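Side-chain contacts in uncharacterized protein (PDB 2A2L), which is of unknown function but belongs to the HbpS-like family of haem-degrading proteins, so a role connected with haem is possible though unproven: residues 36-41 with 47-52; 64-69 with 128-133; 57-62 with 121-126. One frame throughout, in Å; residues are numbered along the deposited sequence.

Contact 1 (36-41 with 47-52)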
ATOM      1  N   VAL A  36       1.089  20.186  15.043  1.00 25.61           N
ATOM      2  CA  VAL A  36      -0.063  19.267  15.102  1.00 25.25           C
ATOM      3  C   VAL A  36      -0.241  18.569  16.470  1.00 25.05           C
ATOM      4  O   VAL A  36       0.732  18.132  17.072  1.00 25.01           O
ATOM      5  CB  VAL A  36      -0.015  18.261  13.955  1.00 25.27           C
ATOM      6  CG1 VAL A  36      -1.382  17.569  13.736  1.00 25.08           C
ATOM      7  CG2 VAL A  36       0.429  18.977  12.690  1.00 25.32           C
ATOM      8  N   PHE A  37      -1.488  18.469  16.947  1.00 24.75           N
ATOM      9  CA  PHE A  37      -1.824  17.717  18.165  1.00 24.44           C
ATOM     10  C   PHE A  37      -2.799  16.614  17.822  1.00 24.29           C
ATOM     11  O   PHE A  37      -3.774  16.832  17.086  1.00 24.21           O
ATOM     12  CB  PHE A  37      -2.472  18.620  19.218  1.00 24.47           C
ATOM     13  CG  PHE A  37      -2.805  17.919  20.534  1.00 24.41           C
ATOM     14  CD1 PHE A  37      -1.792  17.309  21.303  1.00 23.86           C
ATOM     15  CD2 PHE A  37      -4.122  17.909  21.022  1.00 21.78           C
ATOM     16  CE1 PHE A  37      -2.078  16.669  22.530  1.00 10.53           C
ATOM     17  CE2 PHE A  37      -4.443  17.282  22.260  1.00 10.47           C
ATOM     18  CZ  PHE A  37      -3.416  16.663  23.021  1.00 17.84           C
ATOM     19  N   SER A  38      -2.537  15.428  18.354  1.00 24.03           N
ATOM     20  CA  SER A  38      -3.450  14.307  18.161  1.00 23.78           C
ATOM     21  C   SER A  38      -3.729  13.631  19.469  1.00 23.64           C
ATOM     22  O   SER A  38      -2.897  13.692  20.360  1.00 23.58           O
ATOM     23  CB  SER A  38      -2.906  13.328  17.150  1.00 23.74           C
ATOM     24  OG  SER A  38      -2.577  14.021  15.970  1.00 23.69           O
ATOM     25  N   VAL A  39      -4.923  13.036  19.581  1.00 23.45           N
ATOM     26  CA  VAL A  39      -5.307  12.188  20.707  1.00 23.29           C
ATOM     27  C   VAL A  39      -6.029  10.982  20.167  1.00 23.23           C
ATOM     28  O   VAL A  39      -6.947  11.110  19.366  1.00 23.22           O
ATOM     29  CB  VAL A  39      -6.299  12.869  21.723  1.00 23.33           C
ATOM     30  CG1 VAL A  39      -6.561  11.924  22.932  1.00 23.20           C
ATOM     31  CG2 VAL A  39      -5.777  14.197  22.224  1.00 23.12           C
ATOM     32  N   VAL A  40      -5.622   9.805  20.625  1.00 23.15           N
ATOM     33  CA  VAL A  40      -6.334   8.571  20.304  1.00 23.04           C
ATOM     34  C   VAL A  40      -7.044   8.069  21.552  1.00 23.03           C
ATOM     35  O   VAL A  40      -6.572   8.285  22.678  1.00 22.94           O
ATOM     36  CB  VAL A  40      -5.380   7.491  19.733  1.00 23.11           C
ATOM     37  CG1 VAL A  40      -4.846   7.936  18.346  1.00 22.99           C
ATOM     38  CG2 VAL A  40      -4.207   7.207  20.700  1.00 23.03           C
ATOM     39  N   ASP A  41      -8.185   7.414  21.361  1.00 22.94           N
ATOM     40  CA  ASP A  41      -8.825   6.729  22.487  1.00 22.88           C
ATOM     41  C   ASP A  41      -8.110   5.419  22.891  1.00 22.82           C
ATOM     42  O   ASP A  41      -7.048   5.081  22.337  1.00 22.76           O
ATOM     43  CB  ASP A  41     -10.324   6.546  22.242  1.00 22.87           C
ATOM     44  CG  ASP A  41     -10.650   5.468  21.215  1.00 22.94           C
ATOM     45  OD1 ASP A  41      -9.813   4.572  20.968  1.00 33.87           O
ATOM     46  OD2 ASP A  41     -11.791   5.487  20.693  1.00 23.71           O
ATOM     47  N   LEU A  47      -9.371  10.145  18.046  1.00 21.57           N
ATOM     48  CA  LEU A  47     -10.422  11.017  18.567  1.00 21.45           C
ATOM     49  C   LEU A  47     -10.250  12.370  17.913  1.00 21.40           C
ATOM     50  O   LEU A  47     -11.169  12.873  17.295  1.00 21.41           O
ATOM     51  CB  LEU A  47     -10.309  11.173  20.091  1.00 21.48           C
ATOM     52  CG  LEU A  47     -10.731  10.024  20.998  1.00 21.26           C
ATOM     53  CD1 LEU A  47     -10.375  10.332  22.462  1.00  6.38           C
ATOM     54  CD2 LEU A  47     -12.212   9.766  20.853  1.00 12.40           C
ATOM     55  N   LEU A  48      -9.061  12.950  18.042  1.00 21.31           N
ATOM     56  CA  LEU A  48      -8.803  14.296  17.547  1.00 21.24           C
ATOM     57  C   LEU A  48      -7.477  14.372  16.789  1.00 21.18           C
ATOM     58  O   LEU A  48      -6.487  13.772  17.209  1.00 21.09           O
ATOM     59  CB  LEU A  48      -8.778  15.282  18.705  1.00 21.25           C
ATOM     60  CG  LEU A  48      -8.849  16.767  18.349  1.00 21.29           C
ATOM     61  CD1 LEU A  48      -9.819  17.433  19.300  1.00 24.99           C
ATOM     62  CD2 LEU A  48      -7.478  17.409  18.475  1.00 25.67           C
ATOM     63  N   ILE A  49      -7.479  15.119  15.681  1.00 21.08           N
ATOM     64  CA  ILE A  49      -6.253  15.670  15.074  1.00 21.04           C
ATOM     65  C   ILE A  49      -6.422  17.153  14.777  1.00 21.00           C
ATOM     66  O   ILE A  49      -7.361  17.526  14.099  1.00 21.04           O
ATOM     67  CB  ILE A  49      -5.923  14.979  13.748  1.00 20.97           C
ATOM     68  CG1 ILE A  49      -5.603  13.513  13.972  1.00 20.96           C
ATOM     69  CG2 ILE A  49      -4.799  15.717  12.999  1.00 21.02           C
ATOM     70  CD1 ILE A  49      -5.490  12.708  12.662  1.00 36.14           C
ATOM     71  N   GLN A  50      -5.505  17.985  15.256  1.00 20.98           N
ATOM     72  CA  GLN A  50      -5.607  19.429  15.096  1.00 20.94           C
ATOM     73  C   GLN A  50      -4.303  20.102  14.677  1.00 20.97           C
ATOM     74  O   GLN A  50      -3.308  20.051  15.406  1.00 20.93           O
ATOM     75  CB  GLN A  50      -6.078  20.050  16.402  1.00 20.94           C
ATOM     76  CG  GLN A  50      -6.177  21.537  16.348  1.00 20.82           C
ATOM     77  CD  GLN A  50      -6.815  22.109  17.569  1.00 22.58           C
ATOM     78  OE1 GLN A  50      -8.030  22.016  17.730  1.00 18.34           O
ATOM     79  NE2 GLN A  50      -6.004  22.704  18.450  1.00 24.18           N
ATOM     80  N   ARG A  51      -4.327  20.737  13.507  1.00 21.01           N
ATOM     81  CA  ARG A  51      -3.128  21.318  12.912  1.00 21.14           C
ATOM     82  C   ARG A  51      -3.144  22.856  12.899  1.00 21.16           C
ATOM     83  O   ARG A  51      -3.991  23.484  12.263  1.00 21.08           O
ATOM     84  CB  ARG A  51      -2.841  20.756  11.514  1.00 21.08           C
ATOM     85  CG  ARG A  51      -1.593  21.382  10.882  1.00 21.14           C
ATOM     86  CD  ARG A  51      -1.170  20.746   9.562  1.00 21.33           C
ATOM     87  NE  ARG A  51      -1.897  21.299   8.410  1.00 37.51           N
ATOM     88  CZ  ARG A  51      -1.637  22.472   7.830  1.00 31.91           C
ATOM     89  NH1 ARG A  51      -0.662  23.257   8.280  1.00 36.61           N
ATOM     90  NH2 ARG A  51      -2.356  22.864   6.785  1.00 26.96           N
ATOM     91  N   MET A  52      -2.206  23.444  13.628  1.00 21.27           N
ATOM     92  CA  MET A  52      -1.937  24.860  13.501  1.00 21.41           C
ATOM     93  C   MET A  52      -1.538  25.251  12.072  1.00 21.65           C
ATOM     94  O   MET A  52      -0.867  24.492  11.352  1.00 21.63           O
ATOM     95  CB  MET A  52      -0.876  25.301  14.511  1.00 21.45           C
ATOM     96  CG  MET A  52      -1.411  25.380  15.938  1.00 21.44           C
ATOM     97  SD  MET A  52      -0.147  25.447  17.185  1.00 20.84           S
ATOM     98  CE  MET A  52      -0.779  24.365  18.384  1.00 11.28           C
TER

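Contact 2 (64-69 with 128-133)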
ATOM      1  N   LEU A  64      -0.370  11.923  14.771  1.00 22.20           N
ATOM      2  CA  LEU A  64      -1.262  10.755  14.974  1.00 22.11           C
ATOM      3  C   LEU A  64      -0.504   9.496  15.378  1.00 22.01           C
ATOM      4  O   LEU A  64      -0.812   8.858  16.377  1.00 22.07           O
ATOM      5  CB  LEU A  64      -2.130  10.485  13.735  1.00 22.11           C
ATOM      6  CG  LEU A  64      -3.207   9.399  13.856  1.00 22.16           C
ATOM      7  CD1 LEU A  64      -4.233   9.773  14.917  1.00  5.05           C
ATOM      8  CD2 LEU A  64      -3.886   9.058  12.506  1.00 22.17           C
ATOM      9  N   ASN A  65       0.515   9.134  14.630  1.00 21.94           N
ATOM     10  CA  ASN A  65       1.195   7.877  14.943  1.00 21.84           C
ATOM     11  C   ASN A  65       2.002   7.860  16.218  1.00 21.75           C
ATOM     12  O   ASN A  65       2.191   6.806  16.805  1.00 21.69           O
ATOM     13  CB  ASN A  65       2.019   7.404  13.768  1.00 21.81           C
ATOM     14  CG  ASN A  65       1.175   7.156  12.576  1.00 21.95           C
ATOM     15  OD1 ASN A  65       0.058   6.610  12.683  1.00 24.69           O
ATOM     16  ND2 ASN A  65       1.669   7.568  11.426  1.00 15.60           N
ATOM     17  N   LYS A  66       2.468   9.030  16.638  1.00 21.68           N
ATOM     18  CA  LYS A  66       3.052   9.172  17.962  1.00 21.67           C
ATOM     19  C   LYS A  66       2.024   8.838  19.009  1.00 21.66           C
ATOM     20  O   LYS A  66       2.356   8.195  19.976  1.00 21.65           O
ATOM     21  CB  LYS A  66       3.603  10.583  18.196  1.00 21.65           C
ATOM     22  CG  LYS A  66       4.889  10.877  17.441  1.00 21.56           C
ATOM     23  CD  LYS A  66       5.271  12.345  17.550  1.00 16.54           C
ATOM     24  CE  LYS A  66       6.740  12.595  17.223  1.00 15.32           C
ATOM     25  NZ  LYS A  66       7.025  14.059  17.339  1.00 14.14           N
ATOM     26  N   ALA A  67       0.772   9.250  18.807  1.00 21.70           N
ATOM     27  CA  ALA A  67      -0.267   8.953  19.796  1.00 21.77           C
ATOM     28  C   ALA A  67      -0.541   7.449  19.777  1.00 21.81           C
ATOM     29  O   ALA A  67      -0.540   6.784  20.820  1.00 21.83           O
ATOM     30  CB  ALA A  67      -1.556   9.757  19.529  1.00 21.72           C
ATOM     31  N   TRP A  68      -0.758   6.919  18.579  1.00 21.86           N
ATOM     32  CA  TRP A  68      -1.020   5.503  18.416  1.00 21.89           C
ATOM     33  C   TRP A  68       0.135   4.651  18.925  1.00 21.96           C
ATOM     34  O   TRP A  68      -0.105   3.583  19.487  1.00 21.99           O
ATOM     35  CB  TRP A  68      -1.387   5.171  16.971  1.00 21.85           C
ATOM     36  CG  TRP A  68      -1.631   3.711  16.744  1.00 21.87           C
ATOM     37  CD1 TRP A  68      -2.836   3.048  16.814  1.00  8.48           C
ATOM     38  CD2 TRP A  68      -0.651   2.727  16.404  1.00 15.39           C
ATOM     39  NE1 TRP A  68      -2.656   1.717  16.546  1.00 24.69           N
ATOM     40  CE2 TRP A  68      -1.324   1.487  16.300  1.00 23.33           C
ATOM     41  CE3 TRP A  68       0.742   2.762  16.225  1.00 10.84           C
ATOM     42  CZ2 TRP A  68      -0.660   0.295  15.998  1.00 10.27           C
ATOM     43  CZ3 TRP A  68       1.404   1.572  15.935  1.00 14.18           C
ATOM     44  CH2 TRP A  68       0.697   0.354  15.819  1.00 17.27           C
ATOM     45  N   SER A  69       1.371   5.123  18.745  1.00 21.99           N
ATOM     46  CA  SER A  69       2.538   4.427  19.278  1.00 22.11           C
ATOM     47  C   SER A  69       2.606   4.487  20.800  1.00 22.18           C
ATOM     48  O   SER A  69       2.840   3.481  21.463  1.00 22.19           O
ATOM     49  CB  SER A  69       3.826   4.997  18.684  1.00 22.08           C
ATOM     50  OG  SER A  69       3.976   4.639  17.326  1.00 22.07           O
ATOM     51  N   GLU A 128      12.311  17.851  21.615  1.00 28.51           N
ATOM     52  CA  GLU A 128      12.179  18.373  22.975  1.00 28.66           C
ATOM     53  C   GLU A 128      10.907  19.190  23.181  1.00 28.71           C
ATOM     54  O   GLU A 128      10.257  19.046  24.209  1.00 28.69           O
ATOM     55  CB  GLU A 128      13.387  19.226  23.374  1.00 28.61           C
ATOM     56  CG  GLU A 128      14.736  18.693  22.922  1.00 28.91           C
ATOM     57  CD  GLU A 128      15.228  19.329  21.612  1.00 58.10           C
ATOM     58  OE1 GLU A 128      14.867  18.803  20.530  1.00 62.28           O
ATOM     59  OE2 GLU A 128      15.981  20.336  21.666  1.00 53.23           O
ATOM     60  N   GLN A 129      10.580  20.056  22.216  1.00 28.83           N
ATOM     61  CA  GLN A 129       9.328  20.814  22.232  1.00 28.93           C
ATOM     62  C   GLN A 129       8.071  19.954  22.161  1.00 29.03           C
ATOM     63  O   GLN A 129       7.175  20.092  23.006  1.00 29.00           O
ATOM     64  CB  GLN A 129       9.315  21.845  21.116  1.00 28.96           C
ATOM     65  CG  GLN A 129      10.158  23.070  21.426  1.00 28.98           C
ATOM     66  CD  GLN A 129      10.366  23.930  20.220  1.00 32.67           C
ATOM     67  OE1 GLN A 129      10.197  23.478  19.085  1.00 33.44           O
ATOM     68  NE2 GLN A 129      10.716  25.190  20.447  1.00 36.71           N
ATOM     69  N   ASP A 130       8.012  19.072  21.159  1.00 29.14           N
ATOM     70  CA  ASP A 130       6.919  18.115  20.994  1.00 29.31           C
ATOM     71  C   ASP A 130       6.575  17.439  22.319  1.00 29.46           C
ATOM     72  O   ASP A 130       5.411  17.355  22.708  1.00 29.46           O
ATOM     73  CB  ASP A 130       7.278  17.050  19.957  1.00 29.27           C
ATOM     74  CG  ASP A 130       7.565  17.635  18.587  1.00 29.22           C
ATOM     75  OD1 ASP A 130       7.131  18.784  18.324  1.00 20.58           O
ATOM     76  OD2 ASP A 130       8.227  16.947  17.771  1.00  6.70           O
ATOM     77  N   GLN A 131       7.614  16.994  23.013  1.00 29.67           N
ATOM     78  CA  GLN A 131       7.469  16.212  24.215  1.00 29.91           C
ATOM     79  C   GLN A 131       7.019  17.087  25.405  1.00 30.06           C
ATOM     80  O   GLN A 131       6.302  16.617  26.288  1.00 30.08           O
ATOM     81  CB  GLN A 131       8.790  15.508  24.500  1.00 29.83           C
ATOM     82  CG  GLN A 131       8.642  14.296  25.361  1.00 29.96           C
ATOM     83  CD  GLN A 131       9.955  13.860  25.965  1.00 41.03           C
ATOM     84  OE1 GLN A 131      11.010  13.893  25.304  1.00 28.36           O
ATOM     85  NE2 GLN A 131       9.902  13.436  27.235  1.00 32.28           N
ATOM     86  N   LEU A 132       7.445  18.351  25.393  1.00 30.30           N
ATOM     87  CA  LEU A 132       7.121  19.355  26.416  1.00 30.53           C
ATOM     88  C   LEU A 132       5.646  19.740  26.292  1.00 30.69           C
ATOM     89  O   LEU A 132       4.991  20.073  27.281  1.00 30.66           O
ATOM     90  CB  LEU A 132       8.008  20.606  26.233  1.00 30.49           C
ATOM     91  CG  LEU A 132       7.733  21.883  27.067  1.00 30.45           C
ATOM     92  CD1 LEU A 132       9.040  22.620  27.436  1.00 25.81           C
ATOM     93  CD2 LEU A 132       6.824  22.880  26.358  1.00 33.45           C
ATOM     94  N   LEU A 133       5.148  19.705  25.058  1.00 30.96           N
ATOM     95  CA  LEU A 133       3.782  20.090  24.759  1.00 31.24           C
ATOM     96  C   LEU A 133       2.882  18.890  24.956  1.00 31.47           C
ATOM     97  O   LEU A 133       1.678  19.031  25.170  1.00 31.54           O
ATOM     98  CB  LEU A 133       3.673  20.593  23.321  1.00 31.21           C
ATOM     99  CG  LEU A 133       4.429  21.864  22.964  1.00 31.14           C
ATOM    100  CD1 LEU A 133       4.267  22.148  21.522  1.00 15.26           C
ATOM    101  CD2 LEU A 133       3.947  23.034  23.789  1.00 27.62           C
TER

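Contact 3 (57-62 with 121-126)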
ATOM      1  N   VAL A  57       2.772  20.263   7.197  1.00 22.72           N
ATOM      2  CA  VAL A  57       1.752  19.291   6.777  1.00 22.71           C
ATOM      3  C   VAL A  57       2.249  17.851   6.945  1.00 22.74           C
ATOM      4  O   VAL A  57       1.454  16.940   7.246  1.00 22.80           O
ATOM      5  CB  VAL A  57       1.147  19.571   5.328  1.00 22.79           C
ATOM      6  CG1 VAL A  57       0.419  20.921   5.281  1.00 22.50           C
ATOM      7  CG2 VAL A  57       2.208  19.520   4.242  1.00 22.61           C
ATOM      8  N   SER A  58       3.564  17.663   6.818  1.00 22.67           N
ATOM      9  CA  SER A  58       4.217  16.400   7.163  1.00 22.61           C
ATOM     10  C   SER A  58       3.929  15.924   8.572  1.00 22.58           C
ATOM     11  O   SER A  58       4.044  14.742   8.857  1.00 22.59           O
ATOM     12  CB  SER A  58       5.730  16.523   6.992  1.00 22.66           C
ATOM     13  OG  SER A  58       6.096  17.870   6.784  1.00 22.65           O
ATOM     14  N   SER A  59       3.557  16.841   9.454  1.00 22.54           N
ATOM     15  CA  SER A  59       3.410  16.508  10.863  1.00 22.52           C
ATOM     16  C   SER A  59       2.068  15.897  11.310  1.00 22.48           C
ATOM     17  O   SER A  59       1.940  15.540  12.461  1.00 22.48           O
ATOM     18  CB  SER A  59       3.802  17.699  11.749  1.00 22.52           C
ATOM     19  OG  SER A  59       5.156  18.092  11.551  1.00 22.53           O
ATOM     20  N   CYS A  60       1.078  15.787  10.426  1.00 22.49           N
ATOM     21  CA  CYS A  60      -0.212  15.174  10.800  1.00 22.57           C
ATOM     22  C   CYS A  60      -0.173  13.666  11.000  1.00 22.45           C
ATOM     23  O   CYS A  60      -0.715  13.183  11.987  1.00 22.46           O
ATOM     24  CB  CYS A  60      -1.355  15.493   9.831  1.00 22.47           C
ATOM     25  SG  CYS A  60      -1.260  17.046   8.969  1.00 23.24           S
ATOM     26  N   ASP A  61       0.400  12.940  10.040  1.00 22.39           N
ATOM     27  CA  ASP A  61       0.653  11.498  10.165  1.00 22.42           C
ATOM     28  C   ASP A  61       1.538  11.249  11.387  1.00 22.36           C
ATOM     29  O   ASP A  61       1.171  10.502  12.302  1.00 22.29           O
ATOM     30  CB  ASP A  61       1.381  10.970   8.897  1.00 22.42           C
ATOM     31  CG  ASP A  61       0.782   9.668   8.349  1.00 22.61           C
ATOM     32  OD1 ASP A  61      -0.425   9.414   8.572  1.00 42.06           O
ATOM     33  OD2 ASP A  61       1.518   8.907   7.675  1.00 32.99           O
ATOM     34  N   ILE A  62       2.700  11.899  11.397  1.00 22.36           N
ATOM     35  CA  ILE A  62       3.622  11.814  12.533  1.00 22.36           C
ATOM     36  C   ILE A  62       2.906  11.987  13.869  1.00 22.35           C
ATOM     37  O   ILE A  62       3.033  11.146  14.749  1.00 22.43           O
ATOM     38  CB  ILE A  62       4.762  12.866  12.469  1.00 22.35           C
ATOM     39  CG1 ILE A  62       5.614  12.664  11.226  1.00 22.24           C
ATOM     40  CG2 ILE A  62       5.631  12.767  13.729  1.00 22.21           C
ATOM     41  CD1 ILE A  62       6.450  13.883  10.873  1.00  6.74           C
ATOM     42  N   GLY A 121      -0.115  12.883  20.991  1.00 26.77           N
ATOM     43  CA  GLY A 121       1.007  13.006  20.067  1.00 26.81           C
ATOM     44  C   GLY A 121       1.121  14.453  19.597  1.00 26.87           C
ATOM     45  O   GLY A 121       0.120  15.076  19.243  1.00 26.86           O
ATOM     46  N   VAL A 122       2.336  14.999  19.628  1.00 26.91           N
ATOM     47  CA  VAL A 122       2.612  16.365  19.145  1.00 26.95           C
ATOM     48  C   VAL A 122       3.742  16.296  18.119  1.00 26.97           C
ATOM     49  O   VAL A 122       4.702  15.544  18.287  1.00 27.00           O
ATOM     50  CB  VAL A 122       3.008  17.316  20.318  1.00 26.93           C
ATOM     51  CG1 VAL A 122       3.494  18.674  19.809  1.00 27.00           C
ATOM     52  CG2 VAL A 122       1.832  17.547  21.235  1.00 26.95           C
ATOM     53  N   SER A 123       3.625  17.055  17.044  1.00 27.04           N
ATOM     54  CA  SER A 123       4.678  17.076  16.040  1.00 27.09           C
ATOM     55  C   SER A 123       4.769  18.452  15.430  1.00 27.18           C
ATOM     56  O   SER A 123       3.770  19.155  15.361  1.00 27.18           O
ATOM     57  CB  SER A 123       4.422  16.029  14.961  1.00 27.08           C
ATOM     58  OG  SER A 123       5.490  15.982  14.037  1.00 26.97           O
ATOM     59  N   GLY A 124       5.972  18.831  15.009  1.00 27.24           N
ATOM     60  CA  GLY A 124       6.169  20.029  14.201  1.00 27.38           C
ATOM     61  C   GLY A 124       7.064  21.055  14.877  1.00 27.48           C
ATOM     62  O   GLY A 124       7.344  22.115  14.320  1.00 27.45           O
ATOM     63  N   GLY A 125       7.507  20.752  16.092  1.00 27.54           N
ATOM     64  CA  GLY A 125       8.604  21.498  16.685  1.00 27.68           C
ATOM     65  C   GLY A 125       9.865  20.674  16.578  1.00 27.76           C
ATOM     66  O   GLY A 125       9.906  19.705  15.824  1.00 27.75           O
ATOM     67  N   THR A 126      10.894  21.074  17.327  1.00 27.87           N
ATOM     68  CA  THR A 126      11.899  20.143  17.840  1.00 27.97           C
ATOM     69  C   THR A 126      11.291  19.024  18.691  1.00 28.04           C
ATOM     70  O   THR A 126      10.194  19.154  19.228  1.00 27.94           O
ATOM     71  CB  THR A 126      12.951  20.848  18.737  1.00 27.96           C
ATOM     72  OG1 THR A 126      12.457  20.932  20.088  1.00 27.97           O
ATOM     73  CG2 THR A 126      13.339  22.206  18.189  1.00 27.85           C
TER

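Contact 1 (36-41 with 47-52)
The ring of Phe-37 meets Leu-48 obliquely, CD2 of the ring lying 4.2 Å from the leucine CD2, while Val-120 and Val-122 of strand 116-123 and Val-24 of helix 14-30 also pack on the phenylalanine. Phe-37 lies on the face that also carries Val-39, Leu-48 and Gln-50 and is covered by helix 14-30; CG anti to the backbone N (chi1 -178°) puts the ring beside its own carbonyl carbon. The amide of Gln-50, a second flat group on this face, reaches beyond the chain, its OE1 hydrogen-bonded to Gln-18 of the second subunit. On the face bearing Val-36, Ser-38, Ile-49 and Arg-51, CG2 of Val-36 rests 3.6 Å from CG of Arg-51, and its CG1 faces Ile-49 CG2. The guanidinium of Arg-51 leads away from strand 36-41 and out of the chain, to a salt bridge with Asp-41 of the second subunit. Ser-38 OG lies beside Ile-49 CG1 and is satisfied by Ser-63.

The backbone pairing is regular from Val-36 to Val-39, where a bulge breaks it. Phe-37 and Gln-50 form a hydrogen-bonded pair, the bond from Gln-50 N to Phe-37 O being 2.8 Å. At the other end Val-39 O is gripped twice, by Leu-48 N at 3.1 Å and Leu-47 N at 2.9 Å. Leu-47, the extra residue, packs against Asp-41, its CG 3.7 Å from Asp-41 CB. Residues 48-50 pair in turn with a strand of the second subunit, continuing the sheet across the interface. Locally this is an antiparallel beta hairpin carrying a classic beta bulge, with Leu-47 and Leu-48 both opposite Val-39.

Contact 2 (64-69 with 128-133)
Lys-66 and Asp-130 show how two helical segments too far apart to interlock can still be joined by one long side chain. NZ of Lys-66 lies 3.2 Å from OD2 of Asp-130 in a salt bridge, the only contact within 4.5 Å between these segments. Their CA atoms are 10.2 Å apart, and most of that gap is spanned by the lysine, whose chain is extended beyond CG and ends with chi4 at 179°. The aspartate meets it at about a right angle, presenting OD2 to the ammonium group, while Asp-130 CG stays 3.8 Å from Lys-66 NZ.

Around this slender bridge the packing is close. Lys-66 NZ also donates to Val-122 O and Gly-105 O, so a buried positive charge is shared between a carboxylate and two backbone carbonyls, which probably helps offset the cost of burying it. Ile-102, Phe-104 and Ser-123 touch the lysine side chain. The carboxylate is divided in its duties: OD2 serves the lysine, whereas OD1 accepts from Gly-125 N just before helix 127-143. In fold terms, the bridge links helix 59-72 and helix 127-143 past the end of strand 116-123, within the alpha-beta domain of this HbpS-like protein.

Away from the pair, the two segments make no other contact, and only 58 Å² is buried between them. Solvent reaches the far side of helix 127-143, where Glu-128 and Leu-132 are exposed. Leu-133, by contrast, is buried against Lys-27 and Ala-28 of helix 14-30 and Val-122 of strand 116-123.

Contact 3 (57-62 with 121-126)
A chi1 of -176° carries the Ser-123 hydroxyl away from its backbone N and out toward residues 59-62, and Ser-59 answers with a chi1 of -60° that sets OG beside its backbone N. The two hydroxyl oxygens, Ser-59 OG and Ser-123 OG, come within 3.3 Å and form a weak hydrogen bond. Carbon completes the fit: Ser-59 CB is also 3.3 Å from Ser-123 OG. Ile-62, nearly one helical turn further on, brings its CG2 branch to 3.2 Å from the same Ser-123 OG, a close approach of a methyl to an oxygen. The serine hydroxyl is thus lodged between Ser-59 and Ile-62.

Here the N-terminal part of helix 59-72 rests against the end of strand 116-123, a helix-on-sheet packing in which small serine side chains are consistent with the close approach of the backbones, with Ser-59 and Ser-123 CA atoms 5.4 Å apart. Val-36 of the adjoining strand also touches Ser-59, while Ser-63 and Lys-66 extend the helix's contact with Ser-123.

Beyond the strand, Gly-124 passes Ser-59 with its CA 3.4 Å from the serine OG. Its positive phi of 119° suits glycine, since a beta carbon would be jammed against the preceding carbonyl oxygen. The chain then reaches Thr-126, the N-cap of helix 127-143, whose OG1 accepts from Gln-129 N.

The three contacts lie close together, with centres about 10 Å apart between contact 1 and either of the others and about 8 Å apart between contacts 2 and 3. Contact 1 closes first along the chain; the segments of contacts 2 and 3 then alternate, both using helix 59-72. Contacts 1 and 3 share the antiparallel sheet, since strands 36-41 and 116-123 are neighbours in it. Helix 59-72, the next helix or strand after the hairpin, packs on that sheet, and contact 2 carries the connection on to helix 127-143. Contacts 1 and 3 also touch the second subunit, so this intramolecular framework is tied directly to the assembly.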